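Long-range contacts in aromatic-L-amino-acid decarboxylase (PDB 6EEW), which decarboxylates L-tryptophan to tryptamine and 5-hydroxy-L-tryptophan to serotonin, using pyridoxal 5'-phosphate as cofactor in a homodimer: residues 104-109 and 379-384; 189-194 and 214-219; 233-238 and 271-276; 443-448 and 491-496. All blocks are in the same frame, centred on the assembly; numbering follows the deposited sequence.

The four contacts lie in different parts of the subunit, none touching another. Contact 1 lies nearest the catalytic centre: the side chain of Ile381 is about 8 Å from that of His318, a residue that binds L-tryptophan. Contacts 2 and 3 fall, in sequence, between its two segments and belong to the same cofactor-binding domain, yet lie across the centre of the chain from it, with contact centres 42 and 36 Å away. They are closer to each other, their nearest atoms about 11 Å apart. Contact 4 follows in the C-terminal region, no less than about 20 Å from contact 1 by nearest atoms. Contacts 1 and 2 also touch the second subunit; contacts 3 and 4 do not.

Contact 1 of 4, residues 104-109 and 379-384; sequences TVSSAA and WLILRS
Ser106, Ala108 and Ala109, at the capped N-terminus of helix 107-119, pack against one turn of the long helix 375-409 in the cofactor-binding domain. Small residues let the chains come close, and the CA atoms of Ala108 and Ile381 are 5.5 Å apart. Ala108 turns its methyl to the helix backbone, with CB 4.3 Å from Ile381 CA; its approach to Ser384 is less certain. The methyl of Ala109 lies alongside the outer part of Ile381, with its CB 3.7 Å from Ile381 CD1 and almost as near to CG1. Ile381 holds CG1 beside its own backbone N (chi1 -64°) and continues extended, which carries CD1 out to that methyl. On the other flank Leu380 CD2 is 3.7 Å from Ala108 O, a van der Waals contact of a methyl with a carbonyl oxygen.

Ser106 is the N-cap. Its OG accepts a hydrogen bond from Ala109 N at 3.2 Å, with an N-H...O angle of 157°, and also bonds to Leu322 O, while Ile381 CG1 lies 4.2 Å from the same OG. Two residues earlier, Thr104 bonds through OG1 to Leu322 N and to the backbone O of the cofactor-bearing lysine at position 319. Arg383 forms salt bridges with Asp80 and Glu72 of the second subunit.

No hydrogen bond crosses between the two segments, which meet by shape and van der Waals packing; just beyond them, Ala108 N bonds weakly to Tyr385 OH. The buried Ser106 hydroxyl is satisfied by its own helix start and by the loop that follows the cofactor lysine.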
loop_
_atom_site.group_PDB
_atom_site.type_symbol
_atom_site.label_atom_id
_atom_site.label_comp_id
_atom_site.label_asym_id
_atom_site.label_seq_id
_atom_site.Cartn_x
_atom_site.Cartn_y
_atom_site.Cartn_z
ATOM N N THR A 104 -17.402 -1.592 -0.268
ATOM C CA THR A 104 -18.205 -2.779 -0.521
ATOM C C THR A 104 -17.333 -4.026 -0.559
ATOM O O THR A 104 -16.152 -3.968 -0.905
ATOM C CB THR A 104 -18.987 -2.619 -1.823
ATOM O OG1 THR A 104 -18.078 -2.523 -2.928
ATOM C CG2 THR A 104 -19.790 -1.354 -1.747
ATOM N N VAL A 105 -17.924 -5.162 -0.193
ATOM C CA VAL A 105 -17.179 -6.400 0.004
ATOM C C VAL A 105 -17.966 -7.563 -0.591
ATOM O O VAL A 105 -19.109 -7.411 -1.024
ATOM C CB VAL A 105 -16.884 -6.662 1.496
ATOM C CG1 VAL A 105 -16.119 -5.481 2.109
ATOM C CG2 VAL A 105 -18.182 -6.936 2.262
ATOM N N SER A 106 -17.327 -8.735 -0.615
ATOM C CA SER A 106 -17.930 -9.964 -1.116
ATOM C C SER A 106 -17.099 -11.148 -0.636
ATOM O O SER A 106 -15.876 -11.056 -0.524
ATOM C CB SER A 106 -18.008 -9.991 -2.642
ATOM O OG SER A 106 -16.707 -10.144 -3.198
ATOM N N SER A 107 -17.758 -12.288 -0.438
ATOM C CA SER A 107 -17.022 -13.451 0.033
ATOM C C SER A 107 -15.978 -13.913 -0.978
ATOM O O SER A 107 -14.904 -14.383 -0.582
ATOM C CB SER A 107 -17.984 -14.583 0.380
ATOM O OG SER A 107 -18.758 -14.943 -0.731
ATOM N N ALA A 108 -16.256 -13.787 -2.279
ATOM C CA ALA A 108 -15.236 -14.154 -3.264
ATOM C C ALA A 108 -13.965 -13.352 -3.035
ATOM O O ALA A 108 -12.852 -13.902 -3.055
ATOM C CB ALA A 108 -15.744 -13.950 -4.689
ATOM N N ALA A 109 -14.115 -12.052 -2.770
ATOM C CA ALA A 109 -12.946 -11.215 -2.529
ATOM C C ALA A 109 -12.260 -11.593 -1.225
ATOM O O ALA A 109 -11.031 -11.540 -1.127
ATOM C CB ALA A 109 -13.344 -9.740 -2.515
ATOM N N TRP A 379 -9.660 -11.257 -9.757
ATOM C CA TRP A 379 -9.975 -12.411 -10.590
ATOM C C TRP A 379 -11.112 -13.219 -9.993
ATOM O O TRP A 379 -12.056 -13.596 -10.696
ATOM C CB TRP A 379 -8.729 -13.272 -10.754
ATOM C CG TRP A 379 -8.835 -14.398 -11.733
ATOM C CD1 TRP A 379 -9.242 -14.327 -13.031
ATOM C CD2 TRP A 379 -8.461 -15.769 -11.505
ATOM N NE1 TRP A 379 -9.173 -15.576 -13.621
ATOM C CE2 TRP A 379 -8.690 -16.473 -12.703
ATOM C CE3 TRP A 379 -7.965 -16.468 -10.395
ATOM C CZ2 TRP A 379 -8.434 -17.836 -12.825
ATOM C CZ3 TRP A 379 -7.712 -17.821 -10.517
ATOM C CH2 TRP A 379 -7.947 -18.492 -11.722
ATOM N N LEU A 380 -11.031 -13.511 -8.690
ATOM C CA LEU A 380 -12.087 -14.298 -8.071
ATOM C C LEU A 380 -13.406 -13.547 -8.091
ATOM O O LEU A 380 -14.447 -14.162 -8.276
ATOM C CB LEU A 380 -11.728 -14.685 -6.636
ATOM C CG LEU A 380 -11.067 -16.061 -6.439
ATOM C CD1 LEU A 380 -9.812 -16.137 -7.302
ATOM C CD2 LEU A 380 -10.719 -16.298 -4.979
ATOM N N ILE A 381 -13.387 -12.223 -7.953
ATOM C CA ILE A 381 -14.638 -11.465 -8.012
ATOM C C ILE A 381 -15.287 -11.619 -9.385
ATOM O O ILE A 381 -16.463 -12.005 -9.517
ATOM C CB ILE A 381 -14.371 -9.984 -7.696
ATOM C CG1 ILE A 381 -13.857 -9.810 -6.268
ATOM C CG2 ILE A 381 -15.619 -9.142 -7.953
ATOM C CD1 ILE A 381 -13.450 -8.371 -5.951
ATOM N N LEU A 382 -14.524 -11.295 -10.425
ATOM C CA LEU A 382 -15.027 -11.392 -11.786
ATOM C C LEU A 382 -15.536 -12.798 -12.082
ATOM O O LEU A 382 -16.673 -12.977 -12.544
ATOM C CB LEU A 382 -13.934 -10.966 -12.758
ATOM C CG LEU A 382 -13.625 -9.512 -12.417
ATOM C CD1 LEU A 382 -12.348 -9.066 -13.095
ATOM C CD2 LEU A 382 -14.791 -8.639 -12.843
ATOM N N ARG A 383 -14.718 -13.812 -11.805
ATOM C CA ARG A 383 -15.119 -15.177 -12.129
ATOM C C ARG A 383 -16.312 -15.649 -11.301
ATOM O O ARG A 383 -17.135 -16.422 -11.800
ATOM C CB ARG A 383 -13.948 -16.140 -11.946
ATOM C CG ARG A 383 -12.899 -16.020 -13.022
ATOM C CD ARG A 383 -11.996 -17.250 -13.046
ATOM N NE ARG A 383 -12.721 -18.444 -13.438
ATOM C CZ ARG A 383 -12.204 -19.673 -13.443
ATOM N NH1 ARG A 383 -10.947 -19.894 -13.059
ATOM N NH2 ARG A 383 -12.940 -20.678 -13.843
ATOM N N SER A 384 -16.426 -15.199 -10.048
ATOM C CA SER A 384 -17.438 -15.760 -9.165
ATOM C C SER A 384 -18.802 -15.117 -9.362
ATOM O O SER A 384 -19.823 -15.752 -9.075
ATOM C CB SER A 384 -16.986 -15.609 -7.714
ATOM O OG SER A 384 -15.632 -16.018 -7.558
#

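Contact 2 of 4, residues 189-194 and 214-219; sequences DSIGKL and GIYPNN
Gly192 and Tyr216 face each other with CA atoms 6.1 Å apart, and Leu194 and Asn219 follow at 6.6 Å, where two loops lead into the neighbouring parallel strands 194-199 and 220-223 of a beta-alpha-beta unit. The Tyr216 ring lies flat over Gly192: CA sits 3.6 Å from the ring centroid and 14° off its normal, a CH-pi contact. The glycine lets the backbone CA itself lie against the ring. Ile191 reaches the same ring obliquely, its CG2 3.9 Å from Tyr216 CE1, while its CG1 branch, anti to the backbone N (chi1 180°), extends to Gly214 O at 3.8 Å.

Asn219 spans the loop ends with its amide. ND2 donates to Gly192 O at 2.9 Å and to Leu194 O at 3.3 Å, both weak bonds. Ile215 CG2 packs against that second carbonyl, 3.7 Å from Leu194 O.

The phenol OH of Tyr216 bonds to Asp189 OD1 of the second subunit, and the pair recurs with the chains exchanged, Asp189 OD1 of this chain bonding Tyr216 OH of the second subunit. Replacing Tyr216 by alanine would probably strip the aromatic cover from Gly192 CA and leave Asp189 of the second subunit without its hydroxyl mate. One aromatic residue therefore serves both the loop packing, through its face, and the dimer interface, through its OH, while the Asn219 amide ties two backbone carbonyls only weakly.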
loop_
_atom_site.group_PDB
_atom_site.type_symbol
_atom_site.label_atom_id
_atom_site.label_comp_id
_atom_site.label_asym_id
_atom_site.label_seq_id
_atom_site.Cartn_x
_atom_site.Cartn_y
_atom_site.Cartn_z
ATOM N N ASP A 189 15.475 22.591 -13.834
ATOM C CA ASP A 189 15.139 23.896 -13.282
ATOM C C ASP A 189 13.821 24.438 -13.814
ATOM O O ASP A 189 13.367 25.490 -13.346
ATOM C CB ASP A 189 16.264 24.896 -13.549
ATOM C CG ASP A 189 17.280 24.919 -12.429
ATOM O OD1 ASP A 189 16.885 24.627 -11.279
ATOM O OD2 ASP A 189 18.462 25.228 -12.684
ATOM N N SER A 190 13.197 23.755 -14.764
ATOM C CA SER A 190 11.892 24.184 -15.240
ATOM C C SER A 190 10.760 23.744 -14.321
ATOM O O SER A 190 9.606 24.072 -14.604
ATOM C CB SER A 190 11.654 23.650 -16.650
ATOM O OG SER A 190 11.584 22.234 -16.633
ATOM N N ILE A 191 11.057 23.026 -13.231
ATOM C CA ILE A 191 9.996 22.562 -12.336
ATOM C C ILE A 191 9.166 23.736 -11.831
ATOM O O ILE A 191 7.973 23.583 -11.532
ATOM C CB ILE A 191 10.580 21.729 -11.170
ATOM C CG1 ILE A 191 9.476 21.238 -10.228
ATOM C CG2 ILE A 191 11.565 22.544 -10.359
ATOM C CD1 ILE A 191 8.511 20.300 -10.853
ATOM N N GLY A 192 9.771 24.917 -11.726
ATOM C CA GLY A 192 9.086 26.108 -11.263
ATOM C C GLY A 192 8.078 26.690 -12.234
ATOM O O GLY A 192 7.419 27.676 -11.893
ATOM N N LYS A 193 7.979 26.141 -13.446
ATOM C CA LYS A 193 7.011 26.570 -14.450
ATOM C C LYS A 193 5.803 25.651 -14.565
ATOM O O LYS A 193 4.816 26.036 -15.199
ATOM C CB LYS A 193 7.684 26.655 -15.824
ATOM C CG LYS A 193 8.800 27.664 -15.875
ATOM C CD LYS A 193 9.469 27.724 -17.235
ATOM C CE LYS A 193 10.575 28.765 -17.232
ATOM N NZ LYS A 193 11.229 28.912 -18.560
ATOM N N LEU A 194 5.860 24.453 -13.985
ATOM C CA LEU A 194 4.859 23.421 -14.242
ATOM C C LEU A 194 3.613 23.663 -13.395
ATOM O O LEU A 194 3.695 23.756 -12.164
ATOM C CB LEU A 194 5.452 22.044 -13.958
ATOM C CG LEU A 194 6.821 21.812 -14.606
ATOM C CD1 LEU A 194 7.268 20.362 -14.442
ATOM C CD2 LEU A 194 6.837 22.233 -16.071
ATOM N N GLY A 214 6.518 17.783 -5.739
ATOM C CA GLY A 214 7.391 18.924 -5.859
ATOM C C GLY A 214 6.828 20.085 -6.638
ATOM O O GLY A 214 7.561 21.044 -6.908
ATOM N N ILE A 215 5.540 20.053 -6.987
ATOM C CA ILE A 215 4.941 21.198 -7.652
ATOM C C ILE A 215 5.027 22.396 -6.722
ATOM O O ILE A 215 4.726 22.290 -5.524
ATOM C CB ILE A 215 3.483 20.896 -8.036
ATOM C CG1 ILE A 215 3.378 19.572 -8.792
ATOM C CG2 ILE A 215 2.945 21.989 -8.953
ATOM C CD1 ILE A 215 4.043 19.603 -10.155
ATOM N N TYR A 216 5.490 23.530 -7.247
ATOM C CA TYR A 216 5.564 24.719 -6.420
ATOM C C TYR A 216 4.182 25.036 -5.851
ATOM O O TYR A 216 3.162 24.801 -6.507
ATOM C CB TYR A 216 6.084 25.909 -7.219
ATOM C CG TYR A 216 7.574 25.920 -7.469
ATOM C CD1 TYR A 216 8.330 24.743 -7.479
ATOM C CD2 TYR A 216 8.233 27.117 -7.678
ATOM C CE1 TYR A 216 9.707 24.775 -7.710
ATOM C CE2 TYR A 216 9.595 27.162 -7.908
ATOM C CZ TYR A 216 10.336 26.000 -7.919
ATOM O OH TYR A 216 11.704 26.090 -8.144
ATOM N N PRO A 217 4.124 25.551 -4.622
ATOM C CA PRO A 217 2.819 25.833 -4.001
ATOM C C PRO A 217 1.889 26.665 -4.869
ATOM O O PRO A 217 0.696 26.348 -4.966
ATOM C CB PRO A 217 3.212 26.577 -2.722
ATOM C CG PRO A 217 4.534 25.969 -2.358
ATOM C CD PRO A 217 5.233 25.677 -3.661
ATOM N N ASN A 218 2.403 27.723 -5.501
ATOM C CA ASN A 218 1.594 28.601 -6.332
ATOM C C ASN A 218 1.274 28.029 -7.706
ATOM O O ASN A 218 0.518 28.662 -8.452
ATOM C CB ASN A 218 2.286 29.957 -6.493
ATOM C CG ASN A 218 2.222 30.787 -5.240
ATOM O OD1 ASN A 218 1.275 30.664 -4.459
ATOM N ND2 ASN A 218 3.226 31.640 -5.029
ATOM N N ASN A 219 1.804 26.864 -8.069
ATOM C CA ASN A 219 1.503 26.265 -9.360
ATOM C C ASN A 219 0.471 25.145 -9.258
ATOM O O ASN A 219 0.304 24.372 -10.211
ATOM C CB ASN A 219 2.784 25.752 -10.020
ATOM C CG ASN A 219 3.730 26.873 -10.398
ATOM O OD1 ASN A 219 3.397 28.049 -10.274
ATOM N ND2 ASN A 219 4.902 26.512 -10.904
#

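Contact 3 of 4, residues 233-238 and 271-276; sequences ISPQVL and DSLSEI
Pro235 meets the opposite helix with the CG edge of its puckered ring: Pro235 CG touches Ser272 OG at 3.1 Å, and Pro235 CB lies 3.9 Å from Ile276 CD1. The ring also packs on Pro269. The flat group here, the Asp271 carboxylate, stays within its own helix. Its OD1 accepts from Ser272 N at 2.7 Å on the anti side, with the donor 34° out of the carboxylate plane.

The apolar centre is Leu273. With CG beside its backbone N (chi1 -65°) and an extended second torsion, it places CD2 between Ile233 and Leu238. That methyl is 3.9 Å from Ile233 CG2, the two side chains crossing nearly perpendicular, and 3.4 Å from Leu238 CD2, tighter than usual van der Waals contact. One turn on, Ile276 lays CD1 against the Pro235 backbone, 3.6 Å from Pro235 O.

Helices 235-247 and 270-280 thereby pack together beside the mixed central sheet. Ile233 and Leu238 rest on Ile223 of strand 220-223, and Leu238 and Leu273 touch Leu255 and Ala257 of strand 251-258. The N-terminal approach is held separately, by Asp268 OD1 accepting from Ile233 N.

Because no hydrogen bond joins the two segments, the fit rests on the proline ring and branched aliphatic side chains. Proline, lacking a backbone N-H, begins helix 235-247 directly after the N-cap Ser234 and turns its ring carbons toward helix 270-280, with the Ser272 hydroxyl as the one polar side-chain atom in contact.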
loop_
_atom_site.group_PDB
_atom_site.type_symbol
_atom_site.label_atom_id
_atom_site.label_comp_id
_atom_site.label_asym_id
_atom_site.label_seq_id
_atom_site.Cartn_x
_atom_site.Cartn_y
_atom_site.Cartn_z
ATOM N N ILE A 233 -16.490 20.777 -13.579
ATOM C CA ILE A 233 -15.597 21.738 -14.224
ATOM C C ILE A 233 -16.221 22.268 -15.510
ATOM O O ILE A 233 -16.689 21.504 -16.365
ATOM C CB ILE A 233 -14.222 21.110 -14.491
ATOM C CG1 ILE A 233 -13.521 20.793 -13.166
ATOM C CG2 ILE A 233 -13.367 22.062 -15.331
ATOM C CD1 ILE A 233 -12.090 20.316 -13.321
ATOM N N SER A 234 -16.225 23.578 -15.663
ATOM C CA SER A 234 -16.629 24.166 -16.930
ATOM C C SER A 234 -15.436 24.207 -17.877
ATOM O O SER A 234 -14.416 24.828 -17.544
ATOM C CB SER A 234 -17.176 25.563 -16.730
ATOM O OG SER A 234 -17.150 26.252 -17.962
ATOM N N PRO A 235 -15.510 23.566 -19.048
ATOM C CA PRO A 235 -14.360 23.595 -19.963
ATOM C C PRO A 235 -13.901 25.008 -20.274
ATOM O O PRO A 235 -12.693 25.265 -20.294
ATOM C CB PRO A 235 -14.886 22.869 -21.208
ATOM C CG PRO A 235 -15.972 21.991 -20.697
ATOM C CD PRO A 235 -16.621 22.764 -19.580
ATOM N N GLN A 236 -14.837 25.929 -20.508
ATOM C CA GLN A 236 -14.475 27.317 -20.781
ATOM C C GLN A 236 -13.588 27.887 -19.679
ATOM O O GLN A 236 -12.576 28.546 -19.951
ATOM C CB GLN A 236 -15.744 28.157 -20.948
ATOM C CG GLN A 236 -16.642 27.725 -22.110
ATOM C CD GLN A 236 -17.860 26.899 -21.682
ATOM O OE1 GLN A 236 -17.740 25.894 -20.970
ATOM N NE2 GLN A 236 -19.042 27.325 -22.126
ATOM N N VAL A 237 -13.966 27.645 -18.420
ATOM C CA VAL A 237 -13.178 28.119 -17.282
ATOM C C VAL A 237 -11.745 27.602 -17.367
ATOM O O VAL A 237 -10.769 28.363 -17.256
ATOM C CB VAL A 237 -13.852 27.694 -15.961
ATOM C CG1 VAL A 237 -12.946 27.999 -14.768
ATOM C CG2 VAL A 237 -15.187 28.401 -15.796
ATOM N N LEU A 238 -11.603 26.297 -17.571
ATOM C CA LEU A 238 -10.277 25.699 -17.641
ATOM C C LEU A 238 -9.477 26.247 -18.814
ATOM O O LEU A 238 -8.270 26.479 -18.691
ATOM C CB LEU A 238 -10.406 24.184 -17.743
ATOM C CG LEU A 238 -9.151 23.354 -17.994
ATOM C CD1 LEU A 238 -8.134 23.521 -16.866
ATOM C CD2 LEU A 238 -9.535 21.872 -18.168
ATOM N N ASP A 271 -15.135 14.296 -22.067
ATOM C CA ASP A 271 -15.034 14.471 -23.516
ATOM C C ASP A 271 -14.476 15.841 -23.887
ATOM O O ASP A 271 -13.592 15.939 -24.745
ATOM C CB ASP A 271 -16.399 14.239 -24.177
ATOM C CG ASP A 271 -17.525 14.928 -23.440
ATOM O OD1 ASP A 271 -17.216 15.694 -22.495
ATOM O OD2 ASP A 271 -18.711 14.680 -23.786
ATOM N N SER A 272 -14.995 16.918 -23.282
ATOM C CA SER A 272 -14.491 18.258 -23.610
ATOM C C SER A 272 -13.139 18.553 -22.951
ATOM O O SER A 272 -12.238 19.146 -23.580
ATOM C CB SER A 272 -15.511 19.316 -23.197
ATOM O OG SER A 272 -15.881 19.160 -21.841
ATOM N N LEU A 273 -12.984 18.150 -21.680
ATOM C CA LEU A 273 -11.749 18.440 -20.960
ATOM C C LEU A 273 -10.563 17.737 -21.595
ATOM O O LEU A 273 -9.466 18.300 -21.660
ATOM C CB LEU A 273 -11.876 18.039 -19.490
ATOM C CG LEU A 273 -12.887 18.815 -18.652
ATOM C CD1 LEU A 273 -12.922 18.276 -17.235
ATOM C CD2 LEU A 273 -12.564 20.302 -18.662
ATOM N N SER A 274 -10.750 16.502 -22.049
ATOM C CA SER A 274 -9.631 15.787 -22.649
ATOM C C SER A 274 -9.225 16.432 -23.960
ATOM O O SER A 274 -8.038 16.477 -24.296
ATOM C CB SER A 274 -9.988 14.317 -22.856
ATOM O OG SER A 274 -11.101 14.188 -23.721
ATOM N N GLU A 275 -10.205 16.913 -24.729
ATOM C CA GLU A 275 -9.891 17.687 -25.922
ATOM C C GLU A 275 -8.990 18.860 -25.571
ATOM O O GLU A 275 -8.028 19.161 -26.293
ATOM C CB GLU A 275 -11.181 18.174 -26.583
ATOM C CG GLU A 275 -11.004 18.601 -28.027
ATOM C CD GLU A 275 -10.615 17.449 -28.938
ATOM O OE1 GLU A 275 -11.509 16.657 -29.318
ATOM O OE2 GLU A 275 -9.414 17.335 -29.267
ATOM N N ILE A 276 -9.275 19.522 -24.446
ATOM C CA ILE A 276 -8.415 20.632 -24.029
ATOM C C ILE A 276 -7.033 20.112 -23.612
ATOM O O ILE A 276 -5.996 20.683 -23.975
ATOM C CB ILE A 276 -9.079 21.427 -22.896
ATOM C CG1 ILE A 276 -10.369 22.068 -23.389
ATOM C CG2 ILE A 276 -8.162 22.539 -22.447
ATOM C CD1 ILE A 276 -11.159 22.728 -22.294
#

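Contact 4 of 4, residues 443-448 and 491-496; sequences KKLLDM and KLTDDL
Leu445 and Met448 of helix 438-451 pack on Leu492, Thr493 and Leu496 of helix 479-496 in an apolar helix-helix contact of the C-terminal region, far from the substrate pocket. The axes of the two short segments pass 10.0 Å apart, at an angle of 128° between their N-to-C directions, so the helices run obliquely antiparallel. Leu445 and Thr493 have the closest CA atoms, at 6.7 Å.

Leu445 carries its CG anti to the backbone N (chi1 178°), which brings CD1 across to the other helix, 3.8 Å from Leu492 CB and 3.7 Å from Thr493 OG1. The Thr493 hydroxyl bonds within its own helix, to Ile489 O, and the leucine methyls meet it by van der Waals contact. Met448 and Leu492 lie alongside one another, pointing opposite ways: the methionine chain bends at its last torsion, setting its CE 3.9 Å from Leu492 CD2, while Leu492 CD1 reaches back to the Met448 backbone. Leu496 closes the patch. Its CD1 lies 4.2 Å from Met448 SD and 3.6 Å from Lys444 CG, so the lysine contributes its aliphatic stem at the exposed margin.

With no hydrogen bond crossing over, the helices grip mainly through hydrocarbon and thioether surfaces. Beneath them lies the four-stranded antiparallel sheet: Leu445 also touches Phe414 of strand 414-416 and Leu468 of strand 465-471, and Thr493 meets Phe414 as well. Farther round helix 438-451, Lys443 makes a cation-pi contact with Tyr466, and Asp494 of helix 479-496 forms a salt bridge to Arg413, just before strand 414-416.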
loop_
_atom_site.group_PDB
_atom_site.type_symbol
_atom_site.label_atom_id
_atom_site.label_comp_id
_atom_site.label_asym_id
_atom_site.label_seq_id
_atom_site.Cartn_x
_atom_site.Cartn_y
_atom_site.Cartn_z
ATOM N N LYS A 443 -27.690 20.746 10.721
ATOM C CA LYS A 443 -26.646 20.191 11.576
ATOM C C LYS A 443 -27.243 19.462 12.772
ATOM O O LYS A 443 -26.786 18.375 13.148
ATOM C CB LYS A 443 -25.716 21.315 12.027
ATOM C CG LYS A 443 -24.272 20.899 12.205
ATOM C CD LYS A 443 -23.449 22.037 12.804
ATOM C CE LYS A 443 -23.757 23.367 12.117
ATOM N NZ LYS A 443 -23.505 23.338 10.647
ATOM N N LYS A 444 -28.283 20.042 13.373
ATOM C CA LYS A 444 -28.968 19.386 14.479
ATOM C C LYS A 444 -29.609 18.082 14.028
ATOM O O LYS A 444 -29.553 17.071 14.741
ATOM C CB LYS A 444 -30.022 20.324 15.065
ATOM C CG LYS A 444 -30.751 19.768 16.273
ATOM C CD LYS A 444 -29.774 19.213 17.306
ATOM C CE LYS A 444 -30.443 19.046 18.664
ATOM N NZ LYS A 444 -31.770 18.376 18.560
ATOM N N LEU A 445 -30.228 18.081 12.846
ATOM C CA LEU A 445 -30.826 16.846 12.349
ATOM C C LEU A 445 -29.766 15.765 12.162
ATOM O O LEU A 445 -29.953 14.613 12.578
ATOM C CB LEU A 445 -31.561 17.103 11.036
ATOM C CG LEU A 445 -32.165 15.835 10.430
ATOM C CD1 LEU A 445 -33.190 15.244 11.389
ATOM C CD2 LEU A 445 -32.782 16.124 9.076
ATOM N N LEU A 446 -28.645 16.114 11.523
ATOM C CA LEU A 446 -27.571 15.140 11.345
ATOM C C LEU A 446 -27.070 14.608 12.684
ATOM O O LEU A 446 -26.851 13.397 12.843
ATOM C CB LEU A 446 -26.410 15.768 10.573
ATOM C CG LEU A 446 -25.211 14.830 10.365
ATOM C CD1 LEU A 446 -25.588 13.613 9.534
ATOM C CD2 LEU A 446 -23.988 15.540 9.798
ATOM N N ASP A 447 -26.894 15.494 13.664
ATOM C CA ASP A 447 -26.389 15.041 14.952
ATOM C C ASP A 447 -27.370 14.080 15.612
ATOM O O ASP A 447 -26.966 13.046 16.149
ATOM C CB ASP A 447 -26.078 16.235 15.854
ATOM C CG ASP A 447 -25.059 15.894 16.939
ATOM O OD1 ASP A 447 -25.328 14.984 17.756
ATOM O OD2 ASP A 447 -23.973 16.514 16.961
ATOM N N MET A 448 -28.662 14.415 15.606
ATOM C CA MET A 448 -29.658 13.501 16.164
ATOM C C MET A 448 -29.592 12.140 15.474
ATOM O O MET A 448 -29.565 11.086 16.131
ATOM C CB MET A 448 -31.052 14.110 16.028
ATOM C CG MET A 448 -31.221 15.442 16.737
ATOM S SD MET A 448 -32.825 16.201 16.398
ATOM C CE MET A 448 -33.947 15.004 17.125
ATOM N N LYS A 491 -39.077 11.050 11.501
ATOM C CA LYS A 491 -39.417 11.151 12.920
ATOM C C LYS A 491 -38.573 12.213 13.610
ATOM O O LYS A 491 -39.086 13.031 14.384
ATOM C CB LYS A 491 -39.245 9.807 13.631
ATOM C CG LYS A 491 -39.572 9.899 15.129
ATOM C CD LYS A 491 -39.404 8.579 15.867
ATOM C CE LYS A 491 -37.941 8.172 15.987
ATOM N NZ LYS A 491 -37.762 6.980 16.871
ATOM N N LEU A 492 -37.264 12.203 13.357
ATOM C CA LEU A 492 -36.392 13.174 14.004
ATOM C C LEU A 492 -36.669 14.586 13.515
ATOM O O LEU A 492 -36.498 15.549 14.269
ATOM C CB LEU A 492 -34.929 12.798 13.780
ATOM C CG LEU A 492 -34.525 11.463 14.409
ATOM C CD1 LEU A 492 -33.044 11.164 14.192
ATOM C CD2 LEU A 492 -34.878 11.455 15.883
ATOM N N THR A 493 -37.117 14.733 12.268
ATOM C CA THR A 493 -37.502 16.054 11.790
ATOM C C THR A 493 -38.769 16.530 12.486
ATOM O O THR A 493 -38.855 17.690 12.898
ATOM C CB THR A 493 -37.698 16.031 10.275
ATOM O OG1 THR A 493 -36.470 15.657 9.638
ATOM C CG2 THR A 493 -38.134 17.400 9.771
ATOM N N ASP A 494 -39.747 15.638 12.664
ATOM C CA ASP A 494 -40.946 16.002 13.417
ATOM C C ASP A 494 -40.584 16.442 14.828
ATOM O O ASP A 494 -40.995 17.516 15.281
ATOM C CB ASP A 494 -41.933 14.833 13.454
ATOM C CG ASP A 494 -42.487 14.487 12.081
ATOM O OD1 ASP A 494 -42.432 15.349 11.174
ATOM O OD2 ASP A 494 -42.982 13.350 11.905
ATOM N N ASP A 495 -39.801 15.619 15.534
ATOM C CA ASP A 495 -39.348 15.988 16.874
ATOM C C ASP A 495 -38.630 17.328 16.864
ATOM O O ASP A 495 -38.747 18.110 17.816
ATOM C CB ASP A 495 -38.427 14.909 17.450
ATOM C CG ASP A 495 -39.175 13.667 17.894
ATOM O OD1 ASP A 495 -40.425 13.671 17.852
ATOM O OD2 ASP A 495 -38.511 12.688 18.294
ATOM N N LEU A 496 -37.878 17.609 15.800
ATOM C CA LEU A 496 -37.081 18.825 15.739
ATOM C C LEU A 496 -37.921 20.075 15.487
ATOM O O LEU A 496 -37.399 21.185 15.643
ATOM C CB LEU A 496 -36.016 18.672 14.656
ATOM C CG LEU A 496 -35.098 19.860 14.398
ATOM C CD1 LEU A 496 -34.243 20.120 15.625
ATOM C CD2 LEU A 496 -34.226 19.603 13.179
#